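Bd3459 (Bdellovibrio bacteriovorus, PDB 5CEC) is a predatory endopeptidase bound here to its ankyrin-repeat immunity protein Bd3460, and probably acts as a serine-type D-Ala-D-Ala carboxypeptidase-like enzyme on cell-wall peptides. Local coordinates at residues T386-D389 with K390-D394; A398-Q401 with I402-V406; T358-N362 with K363-L367; F286-G289 with S290-E294; L68-I71 with S72-V75. The protein carries 1 engineered substitution. All coordinates share one frame; numbering follows the deposited sequence.

Contact 1: residues T386-D389 with K390-D394; sequences TDYD and KSRSD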
loop_
_atom_site.group_PDB
_atom_site.type_symbol
_atom_site.label_atom_id
_atom_site.label_comp_id
_atom_site.label_asym_id
_atom_site.label_seq_id
_atom_site.Cartn_x
_atom_site.Cartn_y
_atom_site.Cartn_z
ATOM N N THR A 386 1.822 -13.346 13.465
ATOM C CA THR A 386 2.467 -12.370 14.339
ATOM C C THR A 386 1.635 -12.177 15.580
ATOM O O THR A 386 0.459 -12.571 15.611
ATOM C CB THR A 386 2.649 -11.001 13.638
ATOM O OG1 THR A 386 1.410 -10.504 13.137
ATOM C CG2 THR A 386 3.581 -11.111 12.431
ATOM N N ASP A 387 2.221 -11.524 16.587
ATOM C CA ASP A 387 1.454 -11.053 17.765
ATOM C C ASP A 387 1.835 -9.585 18.000
ATOM O O ASP A 387 2.513 -9.213 18.966
ATOM C CB ASP A 387 1.702 -11.906 19.013
ATOM C CG ASP A 387 1.359 -13.390 18.814
ATOM O OD1 ASP A 387 0.173 -13.767 18.901
ATOM O OD2 ASP A 387 2.301 -14.202 18.601
ATOM N N TYR A 388 1.399 -8.752 17.056
ATOM C CA TYR A 388 1.772 -7.351 17.049
ATOM C C TYR A 388 1.315 -6.622 18.328
ATOM O O TYR A 388 2.041 -5.733 18.821
ATOM C CB TYR A 388 1.255 -6.766 15.740
ATOM C CG TYR A 388 1.144 -5.302 15.609
ATOM C CD1 TYR A 388 0.028 -4.615 16.110
ATOM C CD2 TYR A 388 2.090 -4.592 14.900
ATOM C CE1 TYR A 388 -0.117 -3.249 15.915
ATOM C CE2 TYR A 388 1.946 -3.236 14.685
ATOM C CZ TYR A 388 0.848 -2.566 15.201
ATOM O OH TYR A 388 0.756 -1.199 15.006
ATOM N N ASP A 389 0.189 -7.058 18.903
ATOM C CA ASP A 389 -0.253 -6.447 20.161
ATOM C C ASP A 389 0.686 -6.745 21.359
ATOM O O ASP A 389 0.817 -5.884 22.250
ATOM C CB ASP A 389 -1.731 -6.727 20.435
ATOM C CG ASP A 389 -2.651 -5.926 19.501
ATOM O OD1 ASP A 389 -2.151 -5.043 18.765
ATOM O OD2 ASP A 389 -3.868 -6.185 19.486
ATOM N N LYS A 390 1.376 -7.884 21.364
ATOM C CA LYS A 390 2.341 -8.218 22.413
ATOM C C LYS A 390 3.684 -7.550 22.088
ATOM O O LYS A 390 4.405 -7.111 22.975
ATOM C CB LYS A 390 2.538 -9.743 22.533
ATOM C CG LYS A 390 1.353 -10.552 23.076
ATOM C CD LYS A 390 1.170 -10.343 24.575
ATOM C CE LYS A 390 0.075 -11.225 25.170
ATOM N NZ LYS A 390 -1.252 -11.003 24.528
ATOM N N SER A 391 4.015 -7.507 20.803
ATOM C CA SER A 391 5.299 -7.003 20.390
ATOM C C SER A 391 5.219 -6.395 19.015
ATOM O O SER A 391 5.135 -7.081 17.995
ATOM C CB SER A 391 6.354 -8.094 20.452
ATOM O OG SER A 391 6.100 -9.062 19.512
ATOM N N ARG A 392 5.272 -5.076 18.992
ATOM C CA ARG A 392 5.086 -4.337 17.734
ATOM C C ARG A 392 6.207 -4.629 16.760
ATOM O O ARG A 392 6.012 -4.415 15.579
ATOM C CB ARG A 392 4.987 -2.839 18.028
ATOM C CG ARG A 392 3.813 -2.477 18.923
ATOM C CD ARG A 392 2.495 -2.457 18.213
ATOM N NE ARG A 392 1.487 -1.714 18.995
ATOM C CZ ARG A 392 0.806 -2.162 20.060
ATOM N NH1 ARG A 392 0.979 -3.378 20.564
ATOM N NH2 ARG A 392 -0.081 -1.379 20.624
ATOM N N SER A 393 7.367 -5.114 17.237
ATOM C CA SER A 393 8.465 -5.458 16.347
ATOM C C SER A 393 8.197 -6.665 15.450
ATOM O O SER A 393 8.937 -6.915 14.489
ATOM C CB SER A 393 9.724 -5.731 17.185
ATOM O OG SER A 393 10.128 -4.617 17.971
ATOM N N ASP A 394 7.140 -7.414 15.738
ATOM C CA ASP A 394 6.841 -8.631 14.957
ATOM C C ASP A 394 6.619 -8.351 13.482
ATOM O O ASP A 394 6.986 -9.199 12.688
ATOM C CB ASP A 394 5.613 -9.369 15.504
ATOM C CG ASP A 394 5.879 -10.219 16.716
ATOM O OD1 ASP A 394 7.000 -10.191 17.279
ATOM O OD2 ASP A 394 4.925 -10.966 17.085
HETATM O O HOH W 1 1.953 0.400 17.443
#
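Arg392 lies over the ring of Tyr388, four residues earlier in the loop between strand 376-385 and helix 394-411. Its CB leads to CG, which passes 3.7 Å from Tyr388 O. The chain then bends at chi2 (-78°), and this turn lays CD over the middle of the ring. CD sits 3.5 Å from the ring centroid, a CH-pi contact. NE follows above the CE1 and CZ side and gives its proton to a water, which also lies near Tyr388 OH. The guanidinium is nearly level with the ring, the planes 21° apart. At the tip, NH1 donates to Tyr388 O at 3.1 Å, with the oxygen somewhat off the guanidinium plane. In this conformer Asp389 OD1 stands over a guanidinium face, 4.0 Å from Arg392 NH1, a long charge contact that is uncertain because Asp389 is modelled in two positions.

The base of the loop is tied by backbone and carboxylate. Asp387 O accepts from Lys390 N and, more directly, from Ser391 N at 2.9 Å. Asp394 OD2 takes the proton of Asp387 N at 2.8 Å through its anti lone pair. Ser391 OG holds the other oxygen, OD1, at 2.7 Å from above the carboxylate plane. Asp387 itself turns its OD1 to Lys363. Tyr388 packs on Met72 of the Bd3460 chain, and Arg392 on Met64 of that chain.

Two carboxylates lie close here, Asp387 OD2 being 4.4 Å from Asp394 OD2. Met38 N donates to both, and the Lys363 salt bridge probably offsets part of their charge.

Contact 2: residues A398-Q401 with I402-V406; sequences ASQQ and IKNKV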
loop_
_atom_site.group_PDB
_atom_site.type_symbol
_atom_site.label_atom_id
_atom_site.label_comp_id
_atom_site.label_asym_id
_atom_site.label_seq_id
_atom_site.Cartn_x
_atom_site.Cartn_y
_atom_site.Cartn_z
ATOM N N ALA A 398 8.651 -10.464 10.738
ATOM C CA ALA A 398 7.934 -11.297 9.745
ATOM C C ALA A 398 8.200 -10.835 8.328
ATOM O O ALA A 398 8.310 -11.665 7.427
ATOM C CB ALA A 398 6.447 -11.278 10.050
ATOM N N SER A 399 8.268 -9.526 8.127
ATOM C CA SER A 399 8.444 -9.018 6.780
ATOM C C SER A 399 9.731 -9.572 6.153
ATOM O O SER A 399 9.712 -10.012 4.998
ATOM C CB SER A 399 8.529 -7.498 6.786
ATOM O OG SER A 399 8.625 -7.032 5.451
ATOM N N GLN A 400 10.843 -9.506 6.867
ATOM C CA GLN A 400 12.083 -9.995 6.289
ATOM C C GLN A 400 12.065 -11.516 6.146
ATOM O O GLN A 400 12.611 -12.048 5.170
ATOM C CB GLN A 400 13.320 -9.511 7.024
ATOM C CG GLN A 400 14.631 -9.771 6.245
ATOM C CD GLN A 400 14.694 -9.025 4.941
ATOM O OE1 GLN A 400 14.567 -7.811 4.894
ATOM N NE2 GLN A 400 14.960 -9.746 3.852
ATOM N N GLN A 401 11.422 -12.228 7.059
ATOM C CA GLN A 401 11.272 -13.672 6.876
ATOM C C GLN A 401 10.499 -14.003 5.606
ATOM O O GLN A 401 10.886 -14.927 4.881
ATOM C CB GLN A 401 10.636 -14.334 8.090
ATOM C CG GLN A 401 11.546 -14.418 9.297
ATOM C CD GLN A 401 10.919 -15.160 10.454
ATOM O OE1 GLN A 401 9.983 -15.939 10.283
ATOM N NE2 GLN A 401 11.476 -14.971 11.639
ATOM N N ILE A 402 9.426 -13.263 5.324
ATOM C CA ILE A 402 8.678 -13.451 4.098
ATOM C C ILE A 402 9.564 -13.183 2.889
ATOM O O ILE A 402 9.602 -13.968 1.959
ATOM C CB ILE A 402 7.425 -12.557 4.053
ATOM C CG1 ILE A 402 6.404 -12.980 5.128
ATOM C CG2 ILE A 402 6.804 -12.596 2.661
ATOM C CD1 ILE A 402 5.283 -12.006 5.311
ATOM N N LYS A 403 10.279 -12.061 2.893
ATOM C CA LYS A 403 11.137 -11.722 1.766
ATOM C C LYS A 403 12.157 -12.809 1.500
ATOM O O LYS A 403 12.400 -13.182 0.347
ATOM C CB LYS A 403 11.869 -10.407 2.059
ATOM C CG LYS A 403 10.963 -9.209 2.082
ATOM C CD LYS A 403 11.720 -7.924 2.400
ATOM C CE LYS A 403 10.810 -6.708 2.414
ATOM N NZ LYS A 403 11.544 -5.475 2.752
ATOM N N ASN A 404 12.728 -13.352 2.561
ATOM C CA ASN A 404 13.711 -14.436 2.410
ATOM C C ASN A 404 13.082 -15.688 1.854
ATOM O O ASN A 404 13.715 -16.358 1.038
ATOM C CB ASN A 404 14.462 -14.687 3.721
ATOM C CG ASN A 404 15.369 -13.501 4.135
ATOM O OD1 ASN A 404 15.616 -12.583 3.361
ATOM N ND2 ASN A 404 15.880 -13.550 5.315
ATOM N N LYS A 405 11.855 -15.996 2.263
ATOM C CA LYS A 405 11.167 -17.192 1.712
ATOM C C LYS A 405 10.860 -17.018 0.214
ATOM O O LYS A 405 11.019 -17.955 -0.599
ATOM C CB LYS A 405 9.872 -17.477 2.482
ATOM C CG LYS A 405 10.096 -18.041 3.883
ATOM C CD LYS A 405 8.798 -18.160 4.638
ATOM C CE LYS A 405 8.982 -18.537 6.080
ATOM N NZ LYS A 405 9.608 -19.892 6.192
ATOM N N VAL A 406 10.417 -15.823 -0.170
ATOM C CA VAL A 406 10.159 -15.576 -1.593
ATOM C C VAL A 406 11.477 -15.588 -2.376
ATOM O O VAL A 406 11.545 -16.137 -3.487
ATOM C CB VAL A 406 9.369 -14.272 -1.802
ATOM C CG1 VAL A 406 9.175 -13.985 -3.291
ATOM C CG2 VAL A 406 8.044 -14.389 -1.072
HETATM O O HOH W 2 12.567 -6.076 5.332
#
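Gln400 and Asn404, one helical turn apart on helix 394-411, join through their side-chain amides. Gln400 NE2 donates to Asn404 OD1 at 3.0 Å with an N-H...O angle of 157°. The oxygen lies in the Gln400 amide plane, but the donor stands above the Asn404 carbonyl plane. The two amides are turned 48° from each other. A bend at chi2 of Gln400 (63°) turns its amide along the helix toward Asn404.

Lys403 runs fully extended across Gln400 at about a right angle. Its CB packs 3.6 Å from Gln400 NE2, and its CD lies near OE1. A water joins the two ends, giving a proton to Gln400 OE1 and accepting one from Lys403 NZ at 2.8 Å. The lysine also forms a salt bridge with Asp107 of the Bd3460 chain, and Gln400 OE1 accepts from Asn141 of that chain.

The tight part lies on the sheet side, where Ile402 packs on Lys365, Leu367, Val382 and Met384. Within the helix, Ile402 CG1 comes 3.3 Å from Ala398 O. Gln401 and Lys405 form the looser flank. Both are partly exposed, and between them Lys405 CG passes Gln401 O at 3.4 Å.

Regular i to i+4 backbone bonds, such as Ile402 N to Ala398 O at 2.9 Å, run beneath these side chains. This is an amphipathic alpha-helix, laid on the antiparallel sheet of a penicillin-binding-protein-type fold, with its polar face turned to the partner protein.

Contact 3: residues T358-N362 with K363-L367; sequences TGSVN and KAKTL. With SO4 (sulfate ion), chain C.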
loop_
_atom_site.group_PDB
_atom_site.type_symbol
_atom_site.label_atom_id
_atom_site.label_comp_id
_atom_site.label_asym_id
_atom_site.label_seq_id
_atom_site.Cartn_x
_atom_site.Cartn_y
_atom_site.Cartn_z
ATOM N N THR A 358 1.168 -6.740 -0.204
ATOM C CA THR A 358 1.457 -6.911 1.208
ATOM C C THR A 358 0.199 -6.922 2.077
ATOM O O THR A 358 -0.863 -6.427 1.687
ATOM C CB THR A 358 2.342 -5.749 1.653
ATOM O OG1 THR A 358 1.726 -4.530 1.265
ATOM C CG2 THR A 358 3.740 -5.817 1.045
ATOM N N GLY A 359 0.366 -7.396 3.306
ATOM C CA GLY A 359 -0.658 -7.238 4.331
ATOM C C GLY A 359 -0.085 -7.293 5.718
ATOM O O GLY A 359 0.921 -7.950 5.946
ATOM N N SER A 360 -0.680 -6.507 6.607
ATOM C CA SER A 360 -0.277 -6.404 8.000
ATOM C C SER A 360 -1.503 -6.174 8.882
ATOM O O SER A 360 -2.204 -5.181 8.693
ATOM C CB SER A 360 0.667 -5.204 8.172
ATOM O OG SER A 360 1.648 -5.127 7.165
ATOM N N VAL A 361 -1.758 -7.087 9.836
ATOM C CA VAL A 361 -2.771 -6.897 10.912
ATOM C C VAL A 361 -2.173 -7.487 12.193
ATOM O O VAL A 361 -1.093 -8.083 12.183
ATOM C CB VAL A 361 -4.139 -7.572 10.601
ATOM C CG1 VAL A 361 -4.880 -6.870 9.479
ATOM C CG2 VAL A 361 -3.991 -9.058 10.308
ATOM N N ASN A 362 -2.854 -7.309 13.315
ATOM C CA ASN A 362 -2.323 -7.751 14.592
ATOM C C ASN A 362 -1.702 -9.154 14.515
ATOM O O ASN A 362 -0.560 -9.377 14.927
ATOM C CB ASN A 362 -3.446 -7.691 15.643
ATOM C CG ASN A 362 -3.012 -8.182 17.004
ATOM O OD1 ASN A 362 -1.855 -8.135 17.374
ATOM N ND2 ASN A 362 -3.963 -8.652 17.747
ATOM N N LYS A 363 -2.487 -10.103 14.004
ATOM C CA LYS A 363 -2.078 -11.504 13.998
ATOM C C LYS A 363 -1.493 -12.026 12.719
ATOM O O LYS A 363 -1.252 -13.238 12.609
ATOM C CB LYS A 363 -3.217 -12.405 14.458
ATOM C CG LYS A 363 -3.751 -12.094 15.832
ATOM C CD LYS A 363 -2.663 -12.247 16.892
ATOM C CE LYS A 363 -3.206 -12.280 18.309
ATOM N NZ LYS A 363 -2.087 -12.321 19.312
ATOM N N ALA A 364 -1.201 -11.147 11.756
ATOM C CA ALA A 364 -0.654 -11.663 10.493
ATOM C C ALA A 364 0.181 -10.672 9.730
ATOM O O ALA A 364 -0.103 -9.481 9.727
ATOM C CB ALA A 364 -1.765 -12.163 9.555
ATOM N N LYS A 365 1.184 -11.211 9.042
ATOM C CA LYS A 365 1.947 -10.480 8.032
ATOM C C LYS A 365 1.888 -11.360 6.794
ATOM O O LYS A 365 2.152 -12.576 6.885
ATOM C CB LYS A 365 3.399 -10.244 8.466
ATOM C CG LYS A 365 4.121 -9.205 7.624
ATOM C CD LYS A 365 3.770 -7.783 8.091
ATOM C CE LYS A 365 4.422 -6.705 7.228
ATOM N NZ LYS A 365 3.719 -6.670 5.916
ATOM N N THR A 366 1.495 -10.781 5.662
ATOM C CA THR A 366 1.221 -11.606 4.501
ATOM C C THR A 366 1.798 -10.973 3.233
ATOM O O THR A 366 2.055 -9.772 3.146
ATOM C CB THR A 366 -0.296 -11.797 4.373
ATOM O OG1 THR A 366 -0.922 -10.533 4.175
ATOM C CG2 THR A 366 -0.885 -12.490 5.578
ATOM N N LEU A 367 1.933 -11.810 2.207
ATOM C CA LEU A 367 2.391 -11.396 0.865
ATOM C C LEU A 367 1.865 -12.387 -0.142
ATOM O O LEU A 367 1.942 -13.597 0.111
ATOM C CB LEU A 367 3.920 -11.344 0.793
ATOM C CG LEU A 367 4.529 -10.602 -0.369
ATOM C CD1 LEU A 367 4.347 -9.102 -0.229
ATOM C CD2 LEU A 367 5.979 -10.946 -0.518
HETATM S S SO4 C . -0.192 -3.037 4.065
HETATM O O1 SO4 C . 0.439 -1.706 4.313
HETATM O O2 SO4 C . 0.365 -4.097 4.918
HETATM O O3 SO4 C . -1.718 -2.861 4.212
HETATM O O4 SO4 C . -0.026 -3.398 2.649
#
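Lys365 turns twice, at chi2 (81°) and chi4 (73°), bends that carry its ammonium across to the neighbouring strand. CG starts out anti to the backbone N, and NZ ends at Ser360 OG, 2.9 Å away. Ser360 places its hydroxyl beside its own backbone N (chi1 -45°), between the lysine and the sulfate. NZ also donates to Gly359 O at 3.1 Å. Thr366 N reaches that same oxygen from the opposite face of its plane, so one carbonyl is held from two sides.

Strands 354-361 and 364-373 form an antiparallel hairpin closed by a type I turn from Val361 to Ala364. Gly359 pairs with Thr366, whose OG1 lies 3.3 Å from Gly359 CA, packed close over the glycine. Thr366 OG1 donates to Leu68 O. On the lysine's side of the sheet, Thr358 CG2 touches Leu367 CD1 at 3.6 Å.

Thr358 OG1 donates to sulfate O4 at 2.5 Å, and Ser360 OG to sulfate O2 at 2.8 Å. Ser70 and Ser251 also bind the ion, probably from the crystallisation liquor. Thr358 and Gly359 probably belong to the family KTG motif. With Lys365 behind Ser360, the site would suit an anionic group, consistent with a substrate carboxylate pocket.

Contact 4: residues F286-G289 with S290-E294; sequences FHNG and SGNNE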
loop_
_atom_site.group_PDB
_atom_site.type_symbol
_atom_site.label_atom_id
_atom_site.label_comp_id
_atom_site.label_asym_id
_atom_site.label_seq_id
_atom_site.Cartn_x
_atom_site.Cartn_y
_atom_site.Cartn_z
ATOM N N PHE A 286 -15.121 -13.541 3.977
ATOM C CA PHE A 286 -14.894 -12.119 3.924
ATOM C C PHE A 286 -16.008 -11.337 4.623
ATOM O O PHE A 286 -17.174 -11.756 4.668
ATOM C CB PHE A 286 -14.822 -11.645 2.461
ATOM C CG PHE A 286 -13.429 -11.642 1.874
ATOM C CD1 PHE A 286 -12.519 -12.670 2.131
ATOM C CD2 PHE A 286 -13.032 -10.604 1.041
ATOM C CE1 PHE A 286 -11.245 -12.635 1.571
ATOM C CE2 PHE A 286 -11.764 -10.589 0.474
ATOM C CZ PHE A 286 -10.875 -11.591 0.734
ATOM N N HIS A 287 -15.630 -10.183 5.148
ATOM C CA HIS A 287 -16.570 -9.225 5.669
ATOM C C HIS A 287 -16.372 -7.829 5.103
ATOM O O HIS A 287 -17.233 -6.976 5.328
ATOM C CB HIS A 287 -16.468 -9.174 7.200
ATOM C CG HIS A 287 -16.527 -10.518 7.840
ATOM N ND1 HIS A 287 -17.724 -11.133 8.112
ATOM C CD2 HIS A 287 -15.558 -11.400 8.182
ATOM C CE1 HIS A 287 -17.499 -12.328 8.619
ATOM N NE2 HIS A 287 -16.192 -12.510 8.685
ATOM N N ASN A 288 -15.252 -7.568 4.421
ATOM C CA ASN A 288 -15.018 -6.290 3.804
ATOM C C ASN A 288 -14.045 -6.487 2.664
ATOM O O ASN A 288 -13.551 -7.604 2.439
ATOM C CB ASN A 288 -14.564 -5.237 4.835
ATOM C CG ASN A 288 -13.218 -5.547 5.469
ATOM O OD1 ASN A 288 -12.381 -6.223 4.917
ATOM N ND2 ASN A 288 -13.029 -5.066 6.684
ATOM N N GLY A 289 -13.767 -5.423 1.924
ATOM C CA GLY A 289 -12.904 -5.517 0.768
ATOM C C GLY A 289 -11.434 -5.318 1.061
ATOM O O GLY A 289 -10.588 -5.686 0.268
ATOM N N SER A 290 -11.137 -4.712 2.211
ATOM C CA SER A 290 -9.799 -4.241 2.517
ATOM C C SER A 290 -8.921 -5.204 3.290
ATOM O O SER A 290 -7.687 -5.123 3.192
ATOM C CB SER A 290 -9.876 -2.913 3.265
ATOM O OG SER A 290 -10.543 -3.096 4.472
ATOM N N GLY A 291 -9.542 -6.038 4.143
ATOM C CA GLY A 291 -8.798 -6.923 5.032
ATOM C C GLY A 291 -8.595 -6.499 6.473
ATOM O O GLY A 291 -8.077 -7.272 7.291
ATOM N N ASN A 292 -9.021 -5.301 6.810
ATOM C CA ASN A 292 -8.706 -4.832 8.158
ATOM C C ASN A 292 -9.785 -5.328 9.142
ATOM O O ASN A 292 -10.749 -5.999 8.778
ATOM C CB ASN A 292 -8.497 -3.330 8.202
ATOM C CG ASN A 292 -9.749 -2.575 7.924
ATOM O OD1 ASN A 292 -10.759 -3.166 7.590
ATOM N ND2 ASN A 292 -9.724 -1.277 8.134
ATOM N N ASN A 293 -9.571 -5.056 10.401
ATOM C CA ASN A 293 -10.437 -5.541 11.455
ATOM C C ASN A 293 -11.800 -4.881 11.442
ATOM O O ASN A 293 -11.889 -3.672 11.586
ATOM C CB ASN A 293 -9.758 -5.293 12.782
ATOM C CG ASN A 293 -10.433 -5.997 13.937
ATOM O OD1 ASN A 293 -11.447 -6.690 13.782
ATOM N ND2 ASN A 293 -9.876 -5.808 15.120
ATOM N N GLU A 294 -12.831 -5.705 11.283
ATOM C CA GLU A 294 -14.227 -5.277 11.232
ATOM C C GLU A 294 -14.842 -5.295 12.660
ATOM O O GLU A 294 -15.921 -4.763 12.865
ATOM C CB GLU A 294 -14.971 -6.196 10.232
ATOM C CG GLU A 294 -16.301 -5.708 9.670
ATOM C CD GLU A 294 -16.225 -4.550 8.669
ATOM O OE1 GLU A 294 -15.143 -4.127 8.221
ATOM O OE2 GLU A 294 -17.306 -4.039 8.308
HETATM O O HOH W 3 -11.242 -7.976 6.999
#
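The backbone of 286-294 curls into an open loop between strands 284-285 and 304-306, with Gly291 at phi 99° letting the chain turn. An Asx-type turn at Asn288, with a weak i+2 bond, opens the loop, which borders the probable SxxK active-site cleft of the penicillin-binding-protein fold. The amide of Asn288 fills the centre.

Chi1 of Asn288 (65°) sets CG between the backbone N and the carbonyl carbon, so the amide faces the far arm of the loop. Its OD1 accepts from Gly291 N at 2.9 Å, and weakly from Ser290 N. On the other side of the amide, ND2 uses both its protons. One goes to Asn292 O at 3.2 Å, and the other to Glu294 OE1 at 2.8 Å. Both acceptors lie close to the Asn288 amide plane, which fixes the rotation of the group. The carboxylate is turned 75° to that plane and is met from above its own. Glu294 gets there by a bend at chi2, while its CG passes His287 CB at 4.3 Å.

Around this centre, Ser290 OG turns to Asp257 on helix 253-262, and Ser290 O accepts from Lys73 of the probable SxxK motif. Phe286 stacks on Phe269 and packs against helix 72-84. The Asn288 amide thus reaches backbone and carboxylate of the 290-294 arm.

A single water completes the ring of bonds, donating to Asn288 OD1 at 3.0 Å and to Asn292 O at 2.7 Å.

Contact 5: residues L68-I71 with S72-V75; sequences LASI and SKVV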
loop_
_atom_site.group_PDB
_atom_site.type_symbol
_atom_site.label_atom_id
_atom_site.label_comp_id
_atom_site.label_asym_id
_atom_site.label_seq_id
_atom_site.Cartn_x
_atom_site.Cartn_y
_atom_site.Cartn_z
ATOM N N LEU A 68 -5.834 -12.709 6.350
ATOM C CA LEU A 68 -5.169 -12.258 5.131
ATOM C C LEU A 68 -4.589 -10.862 5.219
ATOM O O LEU A 68 -3.688 -10.502 4.448
ATOM C CB LEU A 68 -6.172 -12.268 3.986
ATOM C CG LEU A 68 -6.858 -13.596 3.659
ATOM C CD1 LEU A 68 -7.780 -13.422 2.466
ATOM C CD2 LEU A 68 -5.801 -14.654 3.363
ATOM N N ALA A 69 -5.178 -10.034 6.063
ATOM C CA ALA A 69 -4.878 -8.595 6.027
ATOM C C ALA A 69 -5.084 -8.071 4.601
ATOM O O ALA A 69 -5.983 -8.551 3.896
ATOM C CB ALA A 69 -3.474 -8.293 6.576
ATOM N N SER A 70 -4.248 -7.141 4.135
ATOM C CA SER A 70 -4.526 -6.460 2.879
ATOM C C SER A 70 -4.268 -7.289 1.620
ATOM O O SER A 70 -4.586 -6.813 0.531
ATOM C CB SER A 70 -3.805 -5.100 2.791
ATOM O OG SER A 70 -4.420 -4.145 3.647
ATOM N N ILE A 71 -3.759 -8.522 1.703
ATOM C CA ILE A 71 -3.838 -9.357 0.491
ATOM C C ILE A 71 -5.278 -9.669 0.115
ATOM O O ILE A 71 -5.562 -9.996 -1.046
ATOM C CB ILE A 71 -2.934 -10.594 0.499
ATOM C CG1 ILE A 71 -3.493 -11.716 1.392
ATOM C CG2 ILE A 71 -1.509 -10.206 0.789
ATOM C CD1 ILE A 71 -2.653 -12.988 1.368
ATOM N N SER A 72 -6.208 -9.458 1.039
ATOM C CA SER A 72 -7.624 -9.417 0.697
ATOM C C SER A 72 -7.913 -8.554 -0.537
ATOM O O SER A 72 -8.839 -8.804 -1.295
ATOM C CB SER A 72 -8.444 -8.814 1.844
ATOM O OG SER A 72 -8.457 -9.619 2.981
ATOM N N LYS A 73 -7.146 -7.466 -0.683
ATOM C CA LYS A 73 -7.387 -6.536 -1.809
ATOM C C LYS A 73 -7.163 -7.180 -3.169
ATOM O O LYS A 73 -7.743 -6.726 -4.138
ATOM C CB LYS A 73 -6.572 -5.252 -1.628
ATOM C CG LYS A 73 -6.898 -4.483 -0.359
ATOM C CD LYS A 73 -6.192 -3.146 -0.307
ATOM C CE LYS A 73 -6.645 -2.297 0.856
ATOM N NZ LYS A 73 -6.199 -2.817 2.163
ATOM N N VAL A 74 -6.346 -8.231 -3.224
ATOM C CA VAL A 74 -6.180 -8.940 -4.490
ATOM C C VAL A 74 -7.471 -9.709 -4.849
ATOM O O VAL A 74 -7.831 -9.826 -6.016
ATOM C CB VAL A 74 -4.972 -9.875 -4.476
ATOM C CG1 VAL A 74 -4.819 -10.542 -5.831
ATOM C CG2 VAL A 74 -3.686 -9.124 -4.146
ATOM N N VAL A 75 -8.170 -10.211 -3.837
ATOM C CA VAL A 75 -9.447 -10.888 -4.059
ATOM C C VAL A 75 -10.487 -9.877 -4.537
ATOM O O VAL A 75 -11.217 -10.108 -5.518
ATOM C CB VAL A 75 -9.929 -11.606 -2.790
ATOM C CG1 VAL A 75 -11.176 -12.418 -3.098
ATOM C CG2 VAL A 75 -8.848 -12.572 -2.271
#
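The SxxK motif of penicillin-recognising serine enzymes probably lies here, with Ser70 in the 3-10 turn that leads into helix 72-84 and Lys73 in the helix's first turn. Lys73 NZ donates to Ser70 OG at 2.7 Å. The lysine chain runs extended to CE and bends at its last torsion (chi4 70°), which swings NZ back over the serine. CB and CG pass Ser70 O on the way, CB at 3.3 Å. NZ is also held by Asn253 OD1 and Ser290 O, and Ser70 OG is hydrogen-bonded to an oxygen of a bound sulfate.

The turn before the helix is gripped at Ala69 O. Ser72 OG meets this carbonyl almost head-on at 2.8 Å, and Ser72 N joins it at 3.0 Å, tilted from the carbonyl plane. Leu68 CB lies 3.6 Å from the same hydroxyl. Lys73 N to Ser70 O and Val74 N to Ile71 O are i to i+3 bonds that continue the 3-10 start.

The motif sits between the fold's main elements. Leu68 and Val75 meet Phe286 and helix 307-322, while Val74 packs on that helix and on Met368. Ile71 lies against Thr366 and Met368 of strand 364-373, and Ser70 faces Lys357 of strand 354-361.

Overall arrangement
Along the chain the order is contact 5, 4, 3, 1 and 2. Contacts 3, 4 and 5 gather round the probable active-site cleft: the centres of contacts 4 and 5 are about 8 Å apart, those of 3 and 5 about 9 Å. Contact 3 is a hairpin of the antiparallel sheet, and contact 5 starts helix 72-84 beside it. Contact 1 continues from the next strand, 376-385, and its centre is about 11 Å from that of contact 3. Contact 2, on helix 394-411, packs on contact 3; their centres are about 12 Å apart. Bd3460 touches contacts 1 and 2 but not 3, 4 or 5, consistent with binding beside the cleft.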